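Local coordinates for protein shikimate 5-dehydrogenase (Mycobacterium fortuitum subsp. fortuitum DSM 46621, PDB 4XIJ) that probably catalyses the NADP-dependent interconversion of 3-dehydroshikimate and shikimate, the fourth step of the route to chorismate and the aromatic amino acids, at residues A[44-49]-A[258-263]; A[127-132]-A[143-148]; A[251-256]-A[268-273]. One frame throughout, in Å; residues are numbered along the deposited sequence. Where two conformers were deposited one is given.

Interaction 1: A[44-49]-A[258-263]; sequences WTYERI and EQFTGM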
# COMPACT_ATOMS: atom_id res chain seq x y z
N TRP A 44 -20.31 -5.70 -13.96
CA TRP A 44 -20.01 -5.24 -12.60
C TRP A 44 -19.72 -3.75 -12.63
O TRP A 44 -19.13 -3.22 -13.61
CB TRP A 44 -18.81 -5.98 -12.03
CG TRP A 44 -19.11 -7.41 -11.57
CD1 TRP A 44 -20.03 -8.29 -12.08
CD2 TRP A 44 -18.45 -8.07 -10.52
NE1 TRP A 44 -20.00 -9.47 -11.37
CE2 TRP A 44 -19.01 -9.37 -10.42
CE3 TRP A 44 -17.43 -7.70 -9.63
CZ2 TRP A 44 -18.59 -10.30 -9.47
CZ3 TRP A 44 -16.99 -8.66 -8.68
CH2 TRP A 44 -17.60 -9.92 -8.60
N THR A 45 -20.10 -3.05 -11.57
CA THR A 45 -19.84 -1.62 -11.53
C THR A 45 -18.82 -1.28 -10.43
O THR A 45 -18.69 -2.00 -9.44
CB THR A 45 -21.12 -0.81 -11.30
OG1 THR A 45 -21.76 -1.24 -10.09
CG2 THR A 45 -22.07 -1.00 -12.49
N TYR A 46 -18.12 -0.17 -10.61
CA TYR A 46 -17.14 0.29 -9.64
C TYR A 46 -17.19 1.80 -9.60
O TYR A 46 -16.75 2.44 -10.56
CB TYR A 46 -15.73 -0.20 -9.99
CG TYR A 46 -14.81 -0.13 -8.81
CD1 TYR A 46 -14.41 1.10 -8.32
CD2 TYR A 46 -14.34 -1.29 -8.17
CE1 TYR A 46 -13.61 1.20 -7.25
CE2 TYR A 46 -13.48 -1.20 -7.03
CZ TYR A 46 -13.14 0.09 -6.59
OH TYR A 46 -12.31 0.32 -5.56
N GLU A 47 -17.72 2.37 -8.53
CA GLU A 47 -17.85 3.81 -8.49
C GLU A 47 -16.95 4.48 -7.46
O GLU A 47 -16.28 3.80 -6.70
CB GLU A 47 -19.29 4.20 -8.25
CG GLU A 47 -19.89 3.72 -7.00
CD GLU A 47 -21.43 3.78 -7.10
OE1 GLU A 47 -22.05 2.75 -7.46
OE2 GLU A 47 -22.01 4.85 -6.87
N ARG A 48 -16.91 5.81 -7.51
CA ARG A 48 -16.23 6.66 -6.52
C ARG A 48 -17.24 7.26 -5.60
O ARG A 48 -18.16 7.95 -6.09
CB ARG A 48 -15.50 7.82 -7.17
CG ARG A 48 -14.31 7.47 -7.94
CD ARG A 48 -13.65 8.76 -8.61
NE ARG A 48 -12.90 8.19 -9.72
CZ ARG A 48 -11.65 7.78 -9.65
NH1 ARG A 48 -10.95 7.94 -8.52
NH2 ARG A 48 -11.10 7.17 -10.69
N ILE A 49 -17.06 7.09 -4.30
CA ILE A 49 -17.94 7.71 -3.32
C ILE A 49 -17.14 8.56 -2.36
O ILE A 49 -16.32 8.06 -1.61
CB ILE A 49 -18.76 6.64 -2.56
CG1 ILE A 49 -19.55 5.76 -3.55
CG2 ILE A 49 -19.73 7.32 -1.64
CD1 ILE A 49 -20.23 4.51 -2.93
N GLU A 258 -8.78 -10.28 -6.54
CA GLU A 258 -8.92 -11.70 -6.27
C GLU A 258 -9.95 -11.92 -5.17
O GLU A 258 -10.78 -12.85 -5.25
CB GLU A 258 -7.57 -12.31 -5.92
CG GLU A 258 -6.66 -12.27 -7.11
CD GLU A 258 -5.41 -13.11 -6.92
OE1 GLU A 258 -5.14 -13.59 -5.79
OE2 GLU A 258 -4.66 -13.29 -7.91
N GLN A 259 -9.92 -11.10 -4.12
CA GLN A 259 -10.89 -11.28 -3.06
C GLN A 259 -12.32 -10.96 -3.49
O GLN A 259 -13.28 -11.61 -3.01
CB GLN A 259 -10.52 -10.42 -1.84
CG GLN A 259 -9.24 -10.94 -1.16
CD GLN A 259 -8.92 -10.20 0.11
OE1 GLN A 259 -9.79 -10.02 0.96
NE2 GLN A 259 -7.67 -9.76 0.27
N PHE A 260 -12.49 -9.95 -4.36
CA PHE A 260 -13.86 -9.57 -4.75
C PHE A 260 -14.44 -10.59 -5.74
O PHE A 260 -15.65 -10.86 -5.71
CB PHE A 260 -13.92 -8.20 -5.43
CG PHE A 260 -13.57 -6.98 -4.56
CD1 PHE A 260 -13.08 -7.09 -3.24
CD2 PHE A 260 -13.71 -5.68 -5.10
CE1 PHE A 260 -12.74 -5.96 -2.50
CE2 PHE A 260 -13.36 -4.52 -4.35
CZ PHE A 260 -12.88 -4.68 -3.05
N THR A 261 -13.61 -11.09 -6.66
CA THR A 261 -14.14 -11.92 -7.77
C THR A 261 -13.98 -13.40 -7.57
O THR A 261 -14.63 -14.17 -8.25
CB THR A 261 -13.46 -11.61 -9.12
OG1 THR A 261 -12.08 -11.97 -9.04
CG2 THR A 261 -13.61 -10.13 -9.45
N GLY A 262 -13.08 -13.79 -6.66
CA GLY A 262 -12.72 -15.19 -6.51
C GLY A 262 -11.89 -15.78 -7.65
O GLY A 262 -11.71 -17.00 -7.70
N MET A 263 -11.40 -14.92 -8.54
CA MET A 263 -10.63 -15.35 -9.71
C MET A 263 -9.20 -14.82 -9.61
O MET A 263 -8.96 -13.76 -9.01
CB MET A 263 -11.32 -14.86 -10.99
CG MET A 263 -12.84 -15.04 -10.94
SD MET A 263 -13.69 -14.29 -12.34
CE MET A 263 -13.06 -15.48 -13.46
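Trp44 and Tyr46 face the last turn of helix 246-261, where Phe260 and Thr261 receive them. The touching between the segments is apolar or weakly polar. The indole of Trp44 presents the outer rim of its six-membered ring. Trp44 CH2 points at the backbone O of Phe260, 3.6 Å away, and that oxygen lies close to the plane of the indole. The contact is carbon to oxygen, edge-on. Beside it, the methyl CG2 of Thr261 sits 3.8 Å from Trp44 CZ3, at a slant to the ring.

Another apolar pair is aromatic. Tyr46 CE2 meets Phe260 CE2 at 4.3 Å, and the tyrosine carbon lies at the edge of the phenylalanine ring. His32 of helix 28-38 meets both rings, and Tyr36 of the same helix packs edge-to-face with Trp44.

Polar bonds fix the groups from outside or within one segment. Tyr46 OH is hydrogen-bonded to Ser71 OG. Thr261 OG1 lies between its backbone N and carbonyl carbon (chi1 65°), which turns CG2 toward the indole. Thr261 OG1 accepts from Met263 N at 3.1 Å, forming an ST turn, and is also hydrogen-bonded to Val257 O. Gly262, just past the helix, has positive phi; Gly262 N still bonds to Glu258 O at 2.9 Å.

Strand 45-50 is an edge strand of the mixed sheet in the substrate-binding domain. The end of helix 246-261, late in the chain, packs on the start of this strand and on Trp44 just before it, consistent with the two-domain shikimate dehydrogenase fold.

Interaction 2: A[127-132]-A[143-148]; sequences DSALVI and VALAEL
Leu145 reaches from helix 138-147 to strand 128-132 and makes each side-chain contact between the two segments. Its CB leaves the helix in the direction of the strand. With chi1 -71°, CG lies beside the backbone N and opposite the carbonyl carbon, which brings both methyls of Leu145 down to the strand. One branch, Leu145 CD2, lies 3.7 Å from Ala129 CB. The other branch, Leu145 CD1, is 3.8 Å from the same Ala129 CB, so the small alanine methyl is met by both tips of the fork. Leu145 CD1 also presses on Val131 CG2 at 3.4 Å, a tight distance for two methyl carbons. The backbone O of Leu130 lies 4.3 Å from Leu145 CD1.

Ala129 and Val131 point to the same side of the strand. Leu130, between them, points its side chain away from the helix. Ile153 of the neighbouring strand 152-157 also touches Leu145, and Val131 touches Ile155 there. All four touching residues are buried.

The axes of strand 128-132 and of residues 143-147 of the helix run nearly antiparallel, at 169°, and approach to 10.0 Å. This is the first strand and helix of a beta-alpha-beta unit. Gly133 and Gly135 in the turn and Ala138 at the start of the helix fit a Rossmann-type GxGxxA pattern, consistent with an NADP-binding domain.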
# COMPACT_ATOMS: atom_id res chain seq x y z
N ASP A 127 18.05 -8.65 4.11
CA ASP A 127 18.11 -8.77 5.58
C ASP A 127 17.91 -7.44 6.31
O ASP A 127 17.37 -7.42 7.39
CB ASP A 127 19.45 -9.34 6.03
CG ASP A 127 19.66 -10.77 5.59
OD1 ASP A 127 18.71 -11.46 5.10
OD2 ASP A 127 20.83 -11.19 5.73
N SER A 128 18.36 -6.35 5.72
CA SER A 128 18.33 -5.05 6.37
C SER A 128 17.63 -4.05 5.44
O SER A 128 18.06 -3.82 4.31
CB SER A 128 19.74 -4.55 6.72
OG SER A 128 19.64 -3.23 7.22
N ALA A 129 16.53 -3.49 5.91
CA ALA A 129 15.72 -2.58 5.07
C ALA A 129 15.51 -1.26 5.75
O ALA A 129 15.40 -1.23 6.98
CB ALA A 129 14.33 -3.21 4.74
N LEU A 130 15.44 -0.20 4.97
CA LEU A 130 15.13 1.15 5.47
C LEU A 130 13.71 1.52 5.07
O LEU A 130 13.25 1.20 3.97
CB LEU A 130 16.06 2.21 4.85
CG LEU A 130 17.55 1.86 4.86
CD1 LEU A 130 18.37 3.00 4.24
CD2 LEU A 130 18.07 1.53 6.29
N VAL A 131 13.02 2.23 5.95
CA VAL A 131 11.80 2.96 5.59
C VAL A 131 12.19 4.43 5.67
O VAL A 131 12.70 4.92 6.70
CB VAL A 131 10.65 2.65 6.54
CG1 VAL A 131 9.44 3.52 6.23
CG2 VAL A 131 10.30 1.18 6.43
N ILE A 132 12.04 5.15 4.56
CA ILE A 132 12.35 6.59 4.57
C ILE A 132 11.05 7.34 4.84
O ILE A 132 10.12 7.26 4.03
CB ILE A 132 12.97 7.09 3.23
CG1 ILE A 132 14.01 6.14 2.61
CG2 ILE A 132 13.53 8.51 3.42
CD1 ILE A 132 15.15 5.80 3.52
N VAL A 143 5.09 -3.33 8.20
CA VAL A 143 4.50 -4.67 8.30
C VAL A 143 4.89 -5.48 7.05
O VAL A 143 5.27 -6.63 7.18
CB VAL A 143 2.98 -4.58 8.48
CG1 VAL A 143 2.29 -5.93 8.29
CG2 VAL A 143 2.62 -3.98 9.88
N ALA A 144 4.88 -4.85 5.87
CA ALA A 144 5.31 -5.54 4.66
C ALA A 144 6.75 -5.99 4.75
O ALA A 144 7.07 -7.12 4.34
CB ALA A 144 5.11 -4.65 3.43
N LEU A 145 7.64 -5.12 5.24
CA LEU A 145 9.04 -5.54 5.33
C LEU A 145 9.18 -6.71 6.29
O LEU A 145 9.95 -7.66 6.01
CB LEU A 145 9.92 -4.34 5.74
CG LEU A 145 10.08 -3.30 4.63
CD1 LEU A 145 10.75 -2.02 5.25
CD2 LEU A 145 10.88 -3.81 3.46
N ALA A 146 8.44 -6.69 7.41
CA ALA A 146 8.50 -7.82 8.32
C ALA A 146 7.99 -9.10 7.63
O ALA A 146 8.53 -10.19 7.85
CB ALA A 146 7.70 -7.57 9.59
N GLU A 147 6.96 -8.95 6.81
CA GLU A 147 6.40 -10.10 6.07
C GLU A 147 7.36 -10.59 4.98
O GLU A 147 7.27 -11.75 4.55
CB GLU A 147 5.06 -9.73 5.43
CG GLU A 147 3.94 -9.59 6.45
CD GLU A 147 2.63 -9.44 5.78
OE1 GLU A 147 2.61 -9.45 4.53
OE2 GLU A 147 1.62 -9.39 6.49
N LEU A 148 8.27 -9.73 4.52
CA LEU A 148 9.32 -10.18 3.59
C LEU A 148 10.46 -10.90 4.32
O LEU A 148 11.41 -11.35 3.69
CB LEU A 148 9.89 -9.00 2.80
CG LEU A 148 8.92 -8.32 1.83
CD1 LEU A 148 9.58 -7.10 1.14
CD2 LEU A 148 8.49 -9.38 0.81

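Interaction 3: A[251-256]-A[268-273]; sequences NQAFAQ and EAMRAA. With EDO (1,2-ethanediol), chain C; SO4 (sulfate ion), chain H.
The ring of Phe254 offers its edge, not a face, to helix 267-272. Met270 SD lies in the ring plane, 3.7 Å from Phe254 CD1 and 5.0 Å from the ring centroid. This is an edge-on Met-aromatic contact. Arg271 NH1 is also near that plane, 4.4 Å from Phe254 CZ, so no cation-pi stack forms. The guanidinium of Arg271 is the second flat group. The sulfate lies at its edge, in plane.

Met270 bends at its last torsion (chi3 73°). That turn carries Met270 CE to Ala253, whose CB is 3.5 Å away. Leu250 and Val257 of helix 246-261 also touch Met270.

Arg271 is extended from CG to NE. It grips the sulfate with two bonds: Arg271 NH1 to sulfate O4 at 2.8 Å and Arg271 NH2 to sulfate O1 at 2.9 Å. Arg271 NH2 also pairs with Glu268 OE2 at 2.9 Å in a salt bridge, somewhat tilted from the guanidinium plane. Glu268 N donates to O1 of an ethanediol at 2.9 Å. Both small molecules probably come from the crystallisation liquor.

The chemistry divides in two. Sulfur, methyl and ring carbons hold the helices together in the buried part. The charged end of Arg271 lies at the exposed margin, where its two anionic partners probably stabilise its positive charge.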
# COMPACT_ATOMS: atom_id res chain seq x y z
N ASN A 251 0.01 -3.98 -7.21
CA ASN A 251 -0.06 -5.11 -6.32
C ASN A 251 -1.15 -4.97 -5.23
O ASN A 251 -1.77 -5.97 -4.88
CB ASN A 251 1.31 -5.37 -5.72
CG ASN A 251 2.22 -6.13 -6.69
OD1 ASN A 251 2.15 -7.37 -6.78
ND2 ASN A 251 3.03 -5.40 -7.45
N GLN A 252 -1.44 -3.75 -4.80
CA GLN A 252 -2.60 -3.50 -3.93
C GLN A 252 -3.89 -3.98 -4.57
O GLN A 252 -4.79 -4.53 -3.92
CB GLN A 252 -2.75 -1.98 -3.61
CG GLN A 252 -1.72 -1.39 -2.69
CD GLN A 252 -1.70 0.13 -2.76
OE1 GLN A 252 -2.69 0.75 -3.20
NE2 GLN A 252 -0.60 0.73 -2.32
N ALA A 253 -4.00 -3.71 -5.87
CA ALA A 253 -5.22 -3.97 -6.60
C ALA A 253 -5.36 -5.46 -6.92
O ALA A 253 -6.49 -5.96 -6.96
CB ALA A 253 -5.25 -3.13 -7.90
N PHE A 254 -4.24 -6.14 -7.20
CA PHE A 254 -4.31 -7.59 -7.52
C PHE A 254 -5.09 -8.29 -6.42
O PHE A 254 -6.01 -9.10 -6.66
CB PHE A 254 -2.93 -8.24 -7.57
CG PHE A 254 -2.08 -7.93 -8.76
CD1 PHE A 254 -2.61 -7.48 -9.96
CD2 PHE A 254 -0.71 -8.16 -8.67
CE1 PHE A 254 -1.78 -7.30 -11.07
CE2 PHE A 254 0.12 -7.97 -9.76
CZ PHE A 254 -0.41 -7.52 -10.97
N ALA A 255 -4.71 -7.97 -5.18
CA ALA A 255 -5.27 -8.69 -4.06
C ALA A 255 -6.78 -8.39 -3.83
O ALA A 255 -7.58 -9.27 -3.55
CB ALA A 255 -4.43 -8.36 -2.81
N GLN A 256 -7.17 -7.14 -4.05
CA GLN A 256 -8.58 -6.78 -3.98
C GLN A 256 -9.39 -7.47 -5.07
O GLN A 256 -10.48 -7.99 -4.80
CB GLN A 256 -8.74 -5.27 -4.12
CG GLN A 256 -8.08 -4.51 -2.97
CD GLN A 256 -8.27 -3.03 -3.08
OE1 GLN A 256 -8.44 -2.52 -4.19
NE2 GLN A 256 -8.22 -2.34 -1.95
N GLU A 268 -1.85 -8.98 -16.85
CA GLU A 268 -1.46 -8.19 -18.01
C GLU A 268 -2.51 -7.13 -18.27
O GLU A 268 -2.20 -5.99 -18.67
CB GLU A 268 -1.23 -9.07 -19.25
CG GLU A 268 0.16 -9.77 -19.21
CD GLU A 268 1.36 -8.80 -19.35
OE1 GLU A 268 1.68 -8.41 -20.53
OE2 GLU A 268 2.00 -8.47 -18.32
N ALA A 269 -3.78 -7.49 -18.11
CA ALA A 269 -4.86 -6.51 -18.36
C ALA A 269 -4.74 -5.37 -17.35
O ALA A 269 -4.92 -4.20 -17.70
CB ALA A 269 -6.21 -7.20 -18.26
N MET A 270 -4.43 -5.68 -16.09
CA MET A 270 -4.29 -4.62 -15.09
C MET A 270 -3.04 -3.77 -15.34
O MET A 270 -3.07 -2.55 -15.13
CB MET A 270 -4.28 -5.25 -13.69
CG MET A 270 -5.67 -5.83 -13.39
SD MET A 270 -5.77 -6.66 -11.80
CE MET A 270 -5.74 -5.25 -10.65
N ARG A 271 -1.96 -4.40 -15.79
CA ARG A 271 -0.78 -3.60 -16.18
C ARG A 271 -1.09 -2.63 -17.32
O ARG A 271 -0.50 -1.52 -17.36
CB ARG A 271 0.41 -4.49 -16.57
CG ARG A 271 1.00 -5.24 -15.36
CD ARG A 271 2.11 -6.21 -15.80
NE ARG A 271 2.62 -6.93 -14.63
CZ ARG A 271 2.60 -8.25 -14.49
NH1 ARG A 271 3.08 -8.79 -13.38
NH2 ARG A 271 2.13 -9.03 -15.47
N ALA A 272 -1.95 -3.04 -18.26
CA ALA A 272 -2.31 -2.14 -19.36
C ALA A 272 -3.02 -0.89 -18.84
O ALA A 272 -2.97 0.15 -19.48
CB ALA A 272 -3.18 -2.88 -20.42
N ALA A 273 -3.69 -1.00 -17.69
CA ALA A 273 -4.46 0.11 -17.14
C ALA A 273 -3.66 0.94 -16.11
O ALA A 273 -4.16 1.90 -15.54
CB ALA A 273 -5.77 -0.42 -16.47
C1 EDO C . -1.60 -12.03 -17.20
O1 EDO C . -2.73 -11.54 -17.84
C2 EDO C . -2.10 -13.27 -16.54
O2 EDO C . -2.34 -12.95 -15.17
S SO4 H . 3.50 -12.31 -13.66
O1 SO4 H . 2.46 -11.80 -14.59
O2 SO4 H . 4.75 -12.56 -14.39
O3 SO4 H . 3.03 -13.58 -13.08
O4 SO4 H . 3.75 -11.36 -12.56

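Overall arrangement
Interactions 1 and 3 are neighbours, with centres about 12 Å apart, and share helix 246-261. Residues 251-256 meet the final helix 267-272, and residues 258-263, further along the same helix and just past it, pack against residues 44-49 at strand 45-50 of the mixed sheet. Interaction 2 lies in the parallel sheet on the other side of the chain's centre from interaction 1, about 29 Å between centres, and about 23 Å from interaction 3. Along the chain, interaction 2 is nested within the loop closed by interaction 1 and precedes interaction 3, while interactions 1 and 3 cross. The C-terminal helices thus return to the first domain after the chain has built its probable nucleotide-binding domain.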